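Local atomic coordinates of DUF3218 domain-containing protein (Pseudomonas aeruginosa, PDB entry 2IGS), a protein that is of unknown function but belongs to the DUF3218 family of the lysozyme-like clan, so a distant link to glycan-cleaving enzymes is conceivable. Residues N7-P12 and Q64-L69; P29-P34 and P97-M102; A70-N75 and G200-T205; T130-S135 and S146-S151; N155-T160 and G182-A187. All blocks are in the same frame, centred on the assembly; numbering follows the deposited sequence. Where two conformers were deposited one is given.

In the fold
Contact 1 closes the first loop, bringing the segment ahead of helix 12-27 against helix 63-82. Contact 2 opens inside that loop, at 29-34, and closes beyond it at 97-102, so the two cross. Contact 3 starts at 70-75, before contact 2 has closed, and crosses it in turn; its partner at 200-205 joins helix 63-82 to the start of helix 203-216. Contacts 4 and 5 lie one after the other within this long loop: 130-135 with 146-151 pairs two of the three strands of the small sheet, and 155-160 with 182-187 packs loops beside it. Contact 3 touches contacts 1, 2 and 4, whereas contacts 1 and 5 lie on opposite sides of the chain's centre.

Contact 1 of 5, residues N7-P12 and Q64-L69; sequences NIYQNP and QYSTLL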
# COMPACT_ATOMS: atom_id res chain seq x y z
N ASN F 7 36.61 -26.36 27.02
CA ASN F 7 35.87 -27.15 27.99
C ASN F 7 34.42 -27.27 27.55
O ASN F 7 33.95 -26.46 26.75
CB ASN F 7 36.00 -26.53 29.38
CG ASN F 7 35.29 -25.19 29.50
OD1 ASN F 7 34.09 -25.14 29.58
ND2 ASN F 7 36.05 -24.11 29.57
N ILE F 8 33.71 -28.25 28.11
CA ILE F 8 32.36 -28.57 27.72
C ILE F 8 31.31 -27.47 27.99
O ILE F 8 30.33 -27.40 27.29
CB ILE F 8 31.88 -29.92 28.33
CG1 ILE F 8 30.69 -30.47 27.50
CG2 ILE F 8 31.61 -29.78 29.86
CD1 ILE F 8 30.19 -31.87 27.85
N TYR F 9 31.53 -26.62 28.99
CA TYR F 9 30.56 -25.54 29.28
C TYR F 9 30.60 -24.43 28.22
O TYR F 9 29.56 -23.93 27.81
CB TYR F 9 30.78 -24.90 30.64
CG TYR F 9 30.75 -25.81 31.83
CD1 TYR F 9 29.54 -26.13 32.45
CD2 TYR F 9 31.93 -26.33 32.36
CE1 TYR F 9 29.51 -26.97 33.57
CE2 TYR F 9 31.92 -27.17 33.48
CZ TYR F 9 30.69 -27.48 34.07
OH TYR F 9 30.63 -28.29 35.17
N GLN F 10 31.82 -24.06 27.80
CA GLN F 10 32.04 -22.96 26.86
C GLN F 10 32.15 -23.44 25.41
O GLN F 10 31.87 -22.69 24.49
CB GLN F 10 33.30 -22.17 27.25
CG GLN F 10 33.18 -21.38 28.58
CD GLN F 10 34.43 -20.60 28.90
OE1 GLN F 10 35.51 -21.17 29.14
NE2 GLN F 10 34.30 -19.27 28.92
N ASN F 11 32.59 -24.68 25.24
CA ASN F 11 32.79 -25.28 23.92
C ASN F 11 32.07 -26.63 23.87
O ASN F 11 32.69 -27.64 23.60
CB ASN F 11 34.30 -25.49 23.61
CG ASN F 11 35.14 -24.25 23.85
OD1 ASN F 11 35.40 -23.45 22.92
ND2 ASN F 11 35.55 -24.05 25.10
N PRO F 12 30.74 -26.64 24.12
CA PRO F 12 30.05 -27.95 24.19
C PRO F 12 30.15 -28.66 22.85
O PRO F 12 30.21 -29.86 22.80
CB PRO F 12 28.59 -27.57 24.46
CG PRO F 12 28.48 -26.12 23.99
CD PRO F 12 29.79 -25.51 24.29
N GLN F 64 20.78 -26.03 35.09
CA GLN F 64 20.04 -26.90 34.14
C GLN F 64 20.84 -27.20 32.88
O GLN F 64 20.82 -28.31 32.35
CB GLN F 64 18.65 -26.34 33.79
CG GLN F 64 17.62 -26.41 34.91
CD GLN F 64 16.23 -25.99 34.44
OE1 GLN F 64 15.76 -24.89 34.76
NE2 GLN F 64 15.56 -26.86 33.67
N TYR F 65 21.55 -26.18 32.41
CA TYR F 65 22.53 -26.34 31.34
C TYR F 65 23.60 -27.41 31.68
O TYR F 65 23.85 -28.32 30.89
CB TYR F 65 23.16 -24.99 31.05
CG TYR F 65 24.26 -25.04 30.01
CD1 TYR F 65 24.02 -25.57 28.75
CD2 TYR F 65 25.52 -24.51 30.28
CE1 TYR F 65 25.01 -25.61 27.80
CE2 TYR F 65 26.53 -24.56 29.33
CZ TYR F 65 26.26 -25.11 28.10
OH TYR F 65 27.22 -25.15 27.13
N SER F 66 24.20 -27.29 32.86
CA SER F 66 25.21 -28.22 33.36
C SER F 66 24.69 -29.63 33.51
O SER F 66 25.39 -30.59 33.15
CB SER F 66 25.75 -27.73 34.71
OG SER F 66 26.20 -26.38 34.58
N THR F 67 23.46 -29.77 34.02
CA THR F 67 22.80 -31.07 34.12
C THR F 67 22.66 -31.75 32.75
O THR F 67 22.97 -32.92 32.60
CB THR F 67 21.47 -30.94 34.86
OG1 THR F 67 21.75 -30.56 36.21
CG2 THR F 67 20.68 -32.29 34.86
N LEU F 68 22.24 -31.00 31.75
CA LEU F 68 22.21 -31.49 30.37
C LEU F 68 23.56 -32.03 29.90
O LEU F 68 23.61 -33.05 29.20
CB LEU F 68 21.78 -30.36 29.44
CG LEU F 68 20.32 -30.35 28.94
CD1 LEU F 68 19.31 -31.24 29.76
CD2 LEU F 68 19.77 -28.95 28.71
N LEU F 69 24.62 -31.31 30.25
CA LEU F 69 25.99 -31.67 29.87
C LEU F 69 26.47 -32.92 30.59
O LEU F 69 27.06 -33.80 29.96
CB LEU F 69 26.97 -30.49 30.03
CG LEU F 69 26.66 -29.19 29.26
CD1 LEU F 69 27.68 -28.12 29.65
CD2 LEU F 69 26.70 -29.37 27.76
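Y65 reaches out from helix 63-82 to give its hydroxyl proton to the backbone carbonyl of Y9, with OH 2.7 Å from O, and this bond marks the tight side of the contact. The donor approaches tilted 32° from the carbonyl plane, while the oxygen itself lies at the edge of the Y65 ring. With chi1 at 177°, CG of Y65 stands opposite its backbone N, and the ring extends far enough for OH to meet P12 CG at 3.5 Å. L69 fills the next position: its CD1 branch lies 3.6 Å above one face of the Y65 ring, near the rim, and 3.6 Å from the O of I8, while I8 CD1 slides past to reach L69 CB at 4.1 Å. The loop contains an Asx motif, N7 OD1 accepting the backbone N-H of Q10 at 3.1 Å, and N11, at the N-cap position of helix 12-27, makes no side-chain capping bond. F52 stacks on the Y65 ring, and Y203 and L46 pack close by. The outer side is looser. There the Y9 ring presents an edge to S66, with CE1 3.5 Å from OG, a touch without a hydrogen bond across it, since OG is bonded to D62 O one turn back. Y9 and S66 both remain partly exposed to solvent.

Contact 2 of 5, residues P29-P34 and P97-M102; sequences PGFVFP and PLLTSM
L99 and F33 make the closest approach here: the CD1 methyl of L99 lies 3.3 Å from CE2 of the F33 ring, a tight fit for two carbons, and 3.7 Å from its CD2. The two side chains meet at a slant, and the methyl stands obliquely to the ring. The same methyl also reaches F31, whose CE2 is 4.2 Å away, so one leucine branch touches both phenylalanines. F31 turns an edge to the neighbouring T100, with CE1 3.7 Å from OG1 and the oxygen near the plane of the ring. P34 completes the first shell, its CG packing against the O of L99 at 3.7 Å and against CB of the same residue at 4.3 Å.

What sets these groups in place lies one step further out. In both phenylalanines CG stands opposite the backbone N (chi1 173° for F31, -174° for F33), which extends both side chains so that the ring ends reach L99. Helix 12-27 backs them: A24 touches both rings, and K21 touches F33. P34 holds the N-cap position of helix 35-48 and its carbonyl O is hydrogen-bonded to T38 OG1, while T38 itself packs on L99. On the helix 87-113 side, T100 OG1 is bonded to L96 O, one turn earlier.

No hydrogen bond or salt bridge crosses between 29-34 and 97-102. The link between loop and helix therefore rests on van der Waals packing, and the hydroxyl at the F31 edge has its polar partner within its own helix.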
# COMPACT_ATOMS: atom_id res chain seq x y z
N PRO F 29 36.95 -46.22 10.39
CA PRO F 29 38.02 -45.24 10.16
C PRO F 29 37.85 -44.49 8.83
O PRO F 29 38.31 -43.36 8.70
CB PRO F 29 39.29 -46.10 10.14
CG PRO F 29 38.94 -47.29 10.98
CD PRO F 29 37.49 -47.56 10.71
N GLY F 30 37.15 -45.10 7.87
CA GLY F 30 36.93 -44.51 6.54
C GLY F 30 35.76 -43.55 6.42
O GLY F 30 35.55 -42.97 5.35
N PHE F 31 34.99 -43.41 7.50
CA PHE F 31 33.86 -42.47 7.57
C PHE F 31 34.41 -41.07 7.71
O PHE F 31 35.22 -40.79 8.60
CB PHE F 31 32.96 -42.83 8.77
CG PHE F 31 31.86 -41.83 9.05
CD1 PHE F 31 30.62 -41.94 8.41
CD2 PHE F 31 32.05 -40.81 9.99
CE1 PHE F 31 29.58 -41.03 8.70
CE2 PHE F 31 31.02 -39.90 10.27
CZ PHE F 31 29.79 -40.01 9.63
N VAL F 32 33.99 -40.19 6.80
CA VAL F 32 34.39 -38.78 6.84
C VAL F 32 33.53 -38.06 7.89
O VAL F 32 32.33 -37.81 7.67
CB VAL F 32 34.26 -38.12 5.43
CG1 VAL F 32 34.86 -36.72 5.44
CG2 VAL F 32 34.91 -38.97 4.34
N PHE F 33 34.15 -37.75 9.03
CA PHE F 33 33.49 -37.09 10.16
C PHE F 33 33.20 -35.61 9.83
O PHE F 33 34.13 -34.85 9.54
CB PHE F 33 34.38 -37.21 11.41
CG PHE F 33 33.73 -36.69 12.67
CD1 PHE F 33 34.05 -35.43 13.16
CD2 PHE F 33 32.79 -37.44 13.35
CE1 PHE F 33 33.44 -34.93 14.32
CE2 PHE F 33 32.17 -36.95 14.50
CZ PHE F 33 32.49 -35.69 14.98
N PRO F 34 31.91 -35.21 9.87
CA PRO F 34 31.58 -33.79 9.57
C PRO F 34 31.86 -32.89 10.79
O PRO F 34 30.90 -32.47 11.49
CB PRO F 34 30.08 -33.84 9.23
CG PRO F 34 29.55 -35.08 9.95
CD PRO F 34 30.71 -36.01 10.19
N PRO F 97 24.37 -42.23 11.37
CA PRO F 97 23.18 -41.55 10.83
C PRO F 97 22.87 -40.22 11.51
O PRO F 97 22.44 -39.28 10.85
CB PRO F 97 22.06 -42.57 11.08
CG PRO F 97 22.78 -43.91 11.12
CD PRO F 97 24.04 -43.58 11.87
N LEU F 98 23.08 -40.14 12.82
CA LEU F 98 22.94 -38.87 13.53
C LEU F 98 23.92 -37.83 13.00
O LEU F 98 23.55 -36.69 12.75
CB LEU F 98 23.15 -39.05 15.04
CG LEU F 98 22.81 -37.81 15.90
CD1 LEU F 98 22.39 -38.24 17.32
CD2 LEU F 98 23.97 -36.80 15.95
N LEU F 99 25.18 -38.22 12.85
CA LEU F 99 26.19 -37.28 12.43
C LEU F 99 25.94 -36.80 11.01
O LEU F 99 25.99 -35.60 10.74
CB LEU F 99 27.57 -37.91 12.55
CG LEU F 99 28.06 -38.14 13.98
CD1 LEU F 99 29.43 -38.77 13.95
CD2 LEU F 99 28.07 -36.82 14.78
N THR F 100 25.65 -37.76 10.12
CA THR F 100 25.29 -37.50 8.73
C THR F 100 24.08 -36.57 8.64
O THR F 100 24.13 -35.59 7.92
CB THR F 100 25.01 -38.81 7.96
OG1 THR F 100 26.18 -39.64 7.95
CG2 THR F 100 24.64 -38.54 6.53
N SER F 101 23.02 -36.86 9.39
CA SER F 101 21.75 -36.17 9.25
C SER F 101 21.84 -34.73 9.74
O SER F 101 21.35 -33.81 9.07
CB SER F 101 20.60 -36.94 9.94
OG SER F 101 20.07 -36.28 11.09
N MSE F 102 22.49 -34.52 10.89
CA MSE F 102 22.76 -33.17 11.37
C MSE F 102 23.54 -32.32 10.40
O MSE F 102 23.26 -31.13 10.28
CB MSE F 102 23.49 -33.18 12.70
CG MSE F 102 22.58 -33.42 13.87
SE MSE F 102 23.28 -32.68 15.50
CE MSE F 102 25.18 -32.93 15.25

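Contact 3 of 5, residues A70-N75 and G200-T205; sequences AQEIAN and GLRYTT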
# COMPACT_ATOMS: atom_id res chain seq x y z
N ALA F 70 26.21 -33.00 31.90
CA ALA F 70 26.41 -34.24 32.70
C ALA F 70 25.71 -35.46 32.11
O ALA F 70 26.31 -36.53 32.03
CB ALA F 70 26.01 -34.05 34.17
N GLN F 71 24.45 -35.29 31.70
CA GLN F 71 23.68 -36.39 31.07
C GLN F 71 24.37 -36.83 29.79
O GLN F 71 24.40 -38.01 29.46
CB GLN F 71 22.26 -35.97 30.72
CG GLN F 71 21.43 -35.39 31.84
CD GLN F 71 20.13 -34.78 31.35
OE1 GLN F 71 19.98 -34.46 30.15
NE2 GLN F 71 19.16 -34.63 32.26
N GLU F 72 24.92 -35.86 29.07
CA GLU F 72 25.58 -36.11 27.79
C GLU F 72 26.88 -36.92 28.00
O GLU F 72 27.20 -37.84 27.23
CB GLU F 72 25.83 -34.77 27.11
CG GLU F 72 25.59 -34.72 25.63
CD GLU F 72 24.44 -35.59 25.17
OE1 GLU F 72 23.35 -35.07 24.84
OE2 GLU F 72 24.63 -36.82 25.14
N ILE F 73 27.60 -36.57 29.06
CA ILE F 73 28.79 -37.30 29.49
C ILE F 73 28.41 -38.74 29.87
O ILE F 73 29.01 -39.70 29.38
CB ILE F 73 29.53 -36.54 30.64
CG1 ILE F 73 30.19 -35.26 30.11
CG2 ILE F 73 30.54 -37.45 31.36
CD1 ILE F 73 30.67 -34.31 31.21
N ALA F 74 27.41 -38.88 30.73
CA ALA F 74 26.90 -40.20 31.13
C ALA F 74 26.47 -41.06 29.93
O ALA F 74 26.69 -42.27 29.92
CB ALA F 74 25.77 -40.06 32.13
N ASN F 75 25.88 -40.44 28.92
CA ASN F 75 25.49 -41.19 27.73
C ASN F 75 26.67 -41.67 26.87
O ASN F 75 26.64 -42.77 26.30
CB ASN F 75 24.51 -40.38 26.89
CG ASN F 75 24.03 -41.14 25.68
OD1 ASN F 75 23.27 -42.10 25.80
ND2 ASN F 75 24.50 -40.74 24.51
N GLY F 200 13.16 -39.14 27.22
CA GLY F 200 14.01 -39.67 26.15
C GLY F 200 14.98 -38.67 25.52
O GLY F 200 15.98 -39.08 24.89
N LEU F 201 14.73 -37.38 25.68
CA LEU F 201 15.53 -36.41 24.94
C LEU F 201 16.84 -36.11 25.64
O LEU F 201 16.91 -36.08 26.87
CB LEU F 201 14.78 -35.09 24.66
CG LEU F 201 13.78 -35.03 23.51
CD1 LEU F 201 13.29 -33.60 23.35
CD2 LEU F 201 14.37 -35.55 22.17
N ARG F 202 17.88 -35.90 24.83
CA ARG F 202 19.14 -35.37 25.35
C ARG F 202 19.52 -34.14 24.56
O ARG F 202 18.97 -33.90 23.51
CB ARG F 202 20.25 -36.43 25.38
CG ARG F 202 20.09 -37.44 26.54
CD ARG F 202 20.65 -38.79 26.16
NE ARG F 202 21.61 -38.64 25.08
CZ ARG F 202 21.61 -39.33 23.94
NH1 ARG F 202 20.70 -40.28 23.71
NH2 ARG F 202 22.54 -39.06 23.04
N TYR F 203 20.46 -33.35 25.11
CA TYR F 203 20.90 -32.10 24.53
C TYR F 203 21.24 -32.32 23.06
O TYR F 203 20.78 -31.61 22.18
CB TYR F 203 22.13 -31.62 25.32
CG TYR F 203 22.86 -30.39 24.81
CD1 TYR F 203 23.71 -30.47 23.71
CD2 TYR F 203 22.76 -29.19 25.48
CE1 TYR F 203 24.43 -29.32 23.27
CE2 TYR F 203 23.47 -28.06 25.06
CZ TYR F 203 24.29 -28.13 23.96
OH TYR F 203 24.98 -27.01 23.55
N THR F 204 22.05 -33.35 22.84
CA THR F 204 22.58 -33.73 21.55
C THR F 204 21.51 -34.20 20.54
O THR F 204 21.54 -33.83 19.35
CB THR F 204 23.66 -34.78 21.86
OG1 THR F 204 24.91 -34.46 21.23
CG2 THR F 204 23.24 -36.19 21.66
N THR F 205 20.54 -34.99 21.01
CA THR F 205 19.47 -35.53 20.15
C THR F 205 18.30 -34.55 19.95
O THR F 205 17.60 -34.61 18.93
CB THR F 205 18.89 -36.84 20.71
OG1 THR F 205 18.58 -36.64 22.10
CG2 THR F 205 19.87 -38.03 20.54
O HOH W 1 21.42 -34.23 27.60
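E72 and R202 meet at about a right angle, carboxylate and guanidinium planes turned 76° apart, and N75 lies over the guanidinium from the same helix. E72 OE2 comes to the edge of the R202 group, near its plane, and forms a salt bridge with NE at 3.5 Å, a rather long one. N75 instead stacks its amide on one face, the two planes only 22° apart. The approach of N75 ND2 to R202 NH2, 3.0 Å between two donors as deposited, is doubtful, because the orientation of the amide is uncertain there. The anti placement of CG relative to the backbone N of N75 sends the amide across to R202, and Y20 of helix 12-27 packs on both side chains.

The other carboxylate oxygen faces a helix end. E72 OE1 accepts the backbone N-H of T204 at 2.9 Å with a fairly straight angle of 161°, and it is met on its anti side, somewhat out of the carboxylate plane. It also lies 3.0 Å from T204 CB, so the oxygen is pressed closely on that residue. A bend at chi2 brings the glutamate tip here. The preceding N-H, that of Y203, is instead taken up by a water, at 2.8 Å from N, which gives a proton to OE1 of Q71 in the conformer described, one of two deposited.

R202 is the N-cap residue of helix 203-216, and T205 OG1 accepts its backbone N-H at 2.9 Å, one half of a capping box. E72 thus ties helix 63-82 to the first turn of helix 203-216 within the helical bundle.

Contact 4 of 5, residues T130-S135 and S146-S151; sequences TDVGFS and SGLLVS. With ACY (acetic acid), chain V.
D131 and S151 begin a run of backbone hydrogen bonds that pairs the two segments: S151 N gives to D131 O at 2.8 Å, almost straight at 174°. G133 and L149 follow as the hydrogen-bonded pair, joined both ways, L149 N to G133 O and G133 N to L149 O, while S135 N to G147 O continues beyond the strand ends. Weaker CA-H...O contacts lie between these, the shortest being F134 CA to G147 O at 3.2 Å.

The register is that of an antiparallel pair, V132 and F134 standing opposite V150 and L148 as non-hydrogen-bonded partners. It forms two strands of a three-stranded sheet in which 148-150 is central and 154-155 follows it. The strand directions are 138° apart, well short of exactly antiparallel.

Side-chain-to-backbone bonds close the end near S135. Its OG, placed between the backbone N and the carbonyl carbon, accepts G147 N at 2.8 Å along a line of 176°; the same hydroxyl gives to an oxygen of a bound acetic acid, OG to O 3.2 Å, a molecule probably from the crystallisation liquor. In return S146 OG gives to the O of S135 at 2.8 Å and also takes the N-H of S143.

Apolar contacts gather on one face, where V132 and V150 lie side by side, pointing the same way, with CG1 of the first 3.9 Å from CG2 of the second. V132 CG1 also meets L148 CD1 at 4.2 Å, and F194 of helix 190-200 packs on both V132 and L148. On the face that carries L149, S139 of a second subunit touches that leucine.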
# COMPACT_ATOMS: atom_id res chain seq x y z
N THR F 130 16.22 -29.42 25.33
CA THR F 130 15.45 -30.60 25.67
C THR F 130 14.08 -30.26 26.25
O THR F 130 13.37 -31.16 26.71
CB THR F 130 16.19 -31.44 26.70
OG1 THR F 130 16.56 -30.59 27.80
CG2 THR F 130 17.46 -32.06 26.09
N ASP F 131 13.69 -28.99 26.25
CA ASP F 131 12.42 -28.62 26.87
C ASP F 131 11.24 -29.23 26.09
O ASP F 131 11.27 -29.37 24.84
CB ASP F 131 12.27 -27.09 26.97
CG ASP F 131 12.88 -26.50 28.26
OD1 ASP F 131 13.13 -27.24 29.24
OD2 ASP F 131 13.13 -25.28 28.30
N VAL F 132 10.23 -29.63 26.86
CA VAL F 132 8.95 -30.07 26.32
C VAL F 132 7.84 -29.26 26.99
O VAL F 132 7.74 -29.20 28.23
CB VAL F 132 8.74 -31.60 26.46
CG1 VAL F 132 7.44 -32.04 25.77
CG2 VAL F 132 9.94 -32.35 25.87
N GLY F 133 7.05 -28.60 26.16
CA GLY F 133 6.00 -27.73 26.63
C GLY F 133 4.80 -27.82 25.72
O GLY F 133 4.66 -28.77 24.95
N PHE F 134 3.95 -26.80 25.79
CA PHE F 134 2.71 -26.77 25.02
C PHE F 134 2.74 -25.81 23.83
O PHE F 134 3.22 -24.67 23.92
CB PHE F 134 1.56 -26.38 25.94
CG PHE F 134 1.29 -27.39 27.04
CD1 PHE F 134 1.73 -27.16 28.33
CD2 PHE F 134 0.58 -28.56 26.77
CE1 PHE F 134 1.48 -28.09 29.35
CE2 PHE F 134 0.31 -29.46 27.76
CZ PHE F 134 0.77 -29.24 29.06
N SER F 135 2.21 -26.28 22.70
CA SER F 135 1.92 -25.38 21.62
C SER F 135 0.83 -24.40 22.08
O SER F 135 0.15 -24.61 23.09
CB SER F 135 1.53 -26.13 20.35
OG SER F 135 0.23 -26.68 20.43
N SER F 146 -4.19 -27.32 21.80
CA SER F 146 -2.74 -27.35 21.93
C SER F 146 -2.16 -28.76 22.04
O SER F 146 -2.84 -29.69 22.51
CB SER F 146 -2.27 -26.55 23.16
OG SER F 146 -2.59 -25.18 23.01
N GLY F 147 -0.91 -28.90 21.62
CA GLY F 147 -0.18 -30.15 21.75
C GLY F 147 1.23 -29.88 22.23
O GLY F 147 1.45 -28.96 23.00
N LEU F 148 2.17 -30.67 21.74
CA LEU F 148 3.55 -30.61 22.18
C LEU F 148 4.38 -29.57 21.44
O LEU F 148 4.42 -29.54 20.20
CB LEU F 148 4.20 -31.99 21.93
CG LEU F 148 4.24 -33.08 23.00
CD1 LEU F 148 3.59 -32.64 24.28
CD2 LEU F 148 3.69 -34.41 22.48
N LEU F 149 5.08 -28.75 22.21
CA LEU F 149 6.10 -27.87 21.68
C LEU F 149 7.48 -28.23 22.27
O LEU F 149 7.75 -28.04 23.46
CB LEU F 149 5.73 -26.40 21.95
CG LEU F 149 6.68 -25.36 21.36
CD1 LEU F 149 6.77 -25.48 19.80
CD2 LEU F 149 6.23 -23.97 21.81
N VAL F 150 8.36 -28.73 21.41
CA VAL F 150 9.59 -29.35 21.87
C VAL F 150 10.80 -28.55 21.42
O VAL F 150 10.86 -28.06 20.29
CB VAL F 150 9.61 -30.84 21.35
CG1 VAL F 150 10.97 -31.49 21.51
CG2 VAL F 150 8.55 -31.65 22.05
N SER F 151 11.78 -28.40 22.31
CA SER F 151 13.02 -27.70 21.99
C SER F 151 12.76 -26.27 21.48
O SER F 151 11.80 -25.61 21.89
CB SER F 151 13.82 -28.49 20.94
OG SER F 151 15.13 -27.99 20.79
C ACY V . -2.98 -25.06 18.17
O ACY V . -1.77 -25.04 18.61
OXT ACY V . -3.97 -24.37 18.60
CH3 ACY V . -3.31 -26.00 17.05

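Contact 5 of 5, residues N155-T160 and G182-A187; sequences NLRTLT and GLRLDA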
# COMPACT_ATOMS: atom_id res chain seq x y z
N ASN F 155 7.36 -27.75 16.77
CA ASN F 155 5.94 -27.80 17.04
C ASN F 155 5.33 -29.09 16.49
O ASN F 155 4.96 -29.18 15.31
CB ASN F 155 5.26 -26.57 16.43
CG ASN F 155 3.89 -26.29 17.05
OD1 ASN F 155 3.13 -27.21 17.38
ND2 ASN F 155 3.57 -25.01 17.21
N LEU F 156 5.22 -30.07 17.37
CA LEU F 156 4.79 -31.39 16.97
C LEU F 156 3.28 -31.43 16.65
O LEU F 156 2.86 -32.19 15.79
CB LEU F 156 5.19 -32.43 18.04
CG LEU F 156 6.67 -32.70 18.31
CD1 LEU F 156 6.81 -33.79 19.39
CD2 LEU F 156 7.41 -33.13 17.06
N ARG F 157 2.51 -30.61 17.35
CA ARG F 157 1.05 -30.50 17.21
C ARG F 157 0.66 -30.08 15.81
O ARG F 157 -0.33 -30.51 15.24
CB ARG F 157 0.52 -29.46 18.19
CG ARG F 157 -0.96 -29.08 18.02
CD ARG F 157 -1.87 -30.24 18.40
NE ARG F 157 -3.28 -29.93 18.20
CZ ARG F 157 -3.92 -30.05 17.04
NH1 ARG F 157 -3.27 -30.47 15.96
NH2 ARG F 157 -5.20 -29.74 16.94
N THR F 158 1.51 -29.23 15.27
CA THR F 158 1.24 -28.54 14.06
C THR F 158 1.92 -29.24 12.87
O THR F 158 1.56 -29.01 11.72
CB THR F 158 1.70 -27.10 14.32
OG1 THR F 158 0.56 -26.24 14.35
CG2 THR F 158 2.76 -26.63 13.37
N LEU F 159 2.90 -30.08 13.18
CA LEU F 159 3.68 -30.78 12.18
C LEU F 159 2.83 -31.77 11.38
O LEU F 159 2.02 -32.53 11.93
CB LEU F 159 4.86 -31.49 12.86
CG LEU F 159 5.77 -32.42 12.10
CD1 LEU F 159 6.33 -31.71 10.89
CD2 LEU F 159 6.86 -32.81 13.04
N THR F 160 3.01 -31.73 10.07
CA THR F 160 2.21 -32.54 9.15
C THR F 160 2.79 -33.97 9.07
O THR F 160 4.02 -34.12 9.08
CB THR F 160 2.22 -31.85 7.77
OG1 THR F 160 1.33 -30.73 7.78
CG2 THR F 160 1.82 -32.79 6.68
N GLY F 182 1.01 -34.14 15.67
CA GLY F 182 -0.42 -33.82 15.63
C GLY F 182 -1.23 -34.15 16.87
O GLY F 182 -2.44 -33.99 16.88
N LEU F 183 -0.57 -34.58 17.95
CA LEU F 183 -1.32 -35.05 19.12
C LEU F 183 -1.90 -33.91 19.97
O LEU F 183 -1.17 -33.00 20.39
CB LEU F 183 -0.47 -36.03 19.95
CG LEU F 183 -1.23 -36.88 20.97
CD1 LEU F 183 -1.96 -38.01 20.29
CD2 LEU F 183 -0.26 -37.43 22.02
N ARG F 184 -3.22 -33.95 20.20
CA ARG F 184 -3.92 -32.95 21.03
C ARG F 184 -3.75 -33.29 22.52
O ARG F 184 -3.63 -34.46 22.87
CB ARG F 184 -5.41 -32.84 20.64
CG ARG F 184 -5.64 -32.11 19.31
CD ARG F 184 -6.98 -32.42 18.60
NE ARG F 184 -6.81 -32.34 17.14
CZ ARG F 184 -7.76 -32.05 16.25
NH1 ARG F 184 -9.00 -31.78 16.63
NH2 ARG F 184 -7.45 -32.01 14.96
N LEU F 185 -3.75 -32.27 23.38
CA LEU F 185 -3.48 -32.47 24.81
C LEU F 185 -4.56 -33.25 25.59
O LEU F 185 -4.32 -33.71 26.72
CB LEU F 185 -3.08 -31.18 25.53
CG LEU F 185 -4.03 -30.00 25.64
CD1 LEU F 185 -5.33 -30.37 26.36
CD2 LEU F 185 -3.32 -28.90 26.38
N ASP F 186 -5.74 -33.41 25.00
CA ASP F 186 -6.78 -34.20 25.62
C ASP F 186 -6.83 -35.64 25.10
O ASP F 186 -7.71 -36.40 25.48
CB ASP F 186 -8.16 -33.50 25.55
CG ASP F 186 -8.63 -33.22 24.12
OD1 ASP F 186 -7.98 -33.65 23.14
OD2 ASP F 186 -9.69 -32.56 23.97
N ALA F 187 -5.87 -36.01 24.26
CA ALA F 187 -5.70 -37.40 23.82
C ALA F 187 -5.36 -38.34 24.99
O ALA F 187 -4.67 -37.94 25.93
CB ALA F 187 -4.63 -37.51 22.72
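The turn after strand 154-155, the last of the small sheet, packs against the loop leading to helix 190-200, with G182 set closely on L156 and R157. G182 N gives its proton to L156 O at 2.7 Å, almost straight at 176°. Its CA adds a CA-H...O contact to R157 O at 3.3 Å. The residue has a positive phi of 72°, a backbone conformation that glycine adopts readily, and its backbone lies directly on the turn.

R157 then runs along the second loop. Its chain bends at chi2, and CD passes 3.5 Å from L183 O on the way to R184. There R184 CG lies over one face of the R157 guanidinium, 3.5 Å from CZ, and the two guanidinium planes are only 18° apart. R184 has two deposited conformers, and this pairing describes one.

In that conformer R157 NH2 and R184 NE, two donors without a hydrogen bond, lie 3.1 Å apart. R157 NH2 forms a salt bridge with E145, whose carboxylate also makes a weak, long ion pair with R184, and a bound acetic acid lies about 4 Å from the R157 side chain. If R184 adopts this conformer, the shared acid would be expected to offset the charge of the two nearly parallel guanidinium groups.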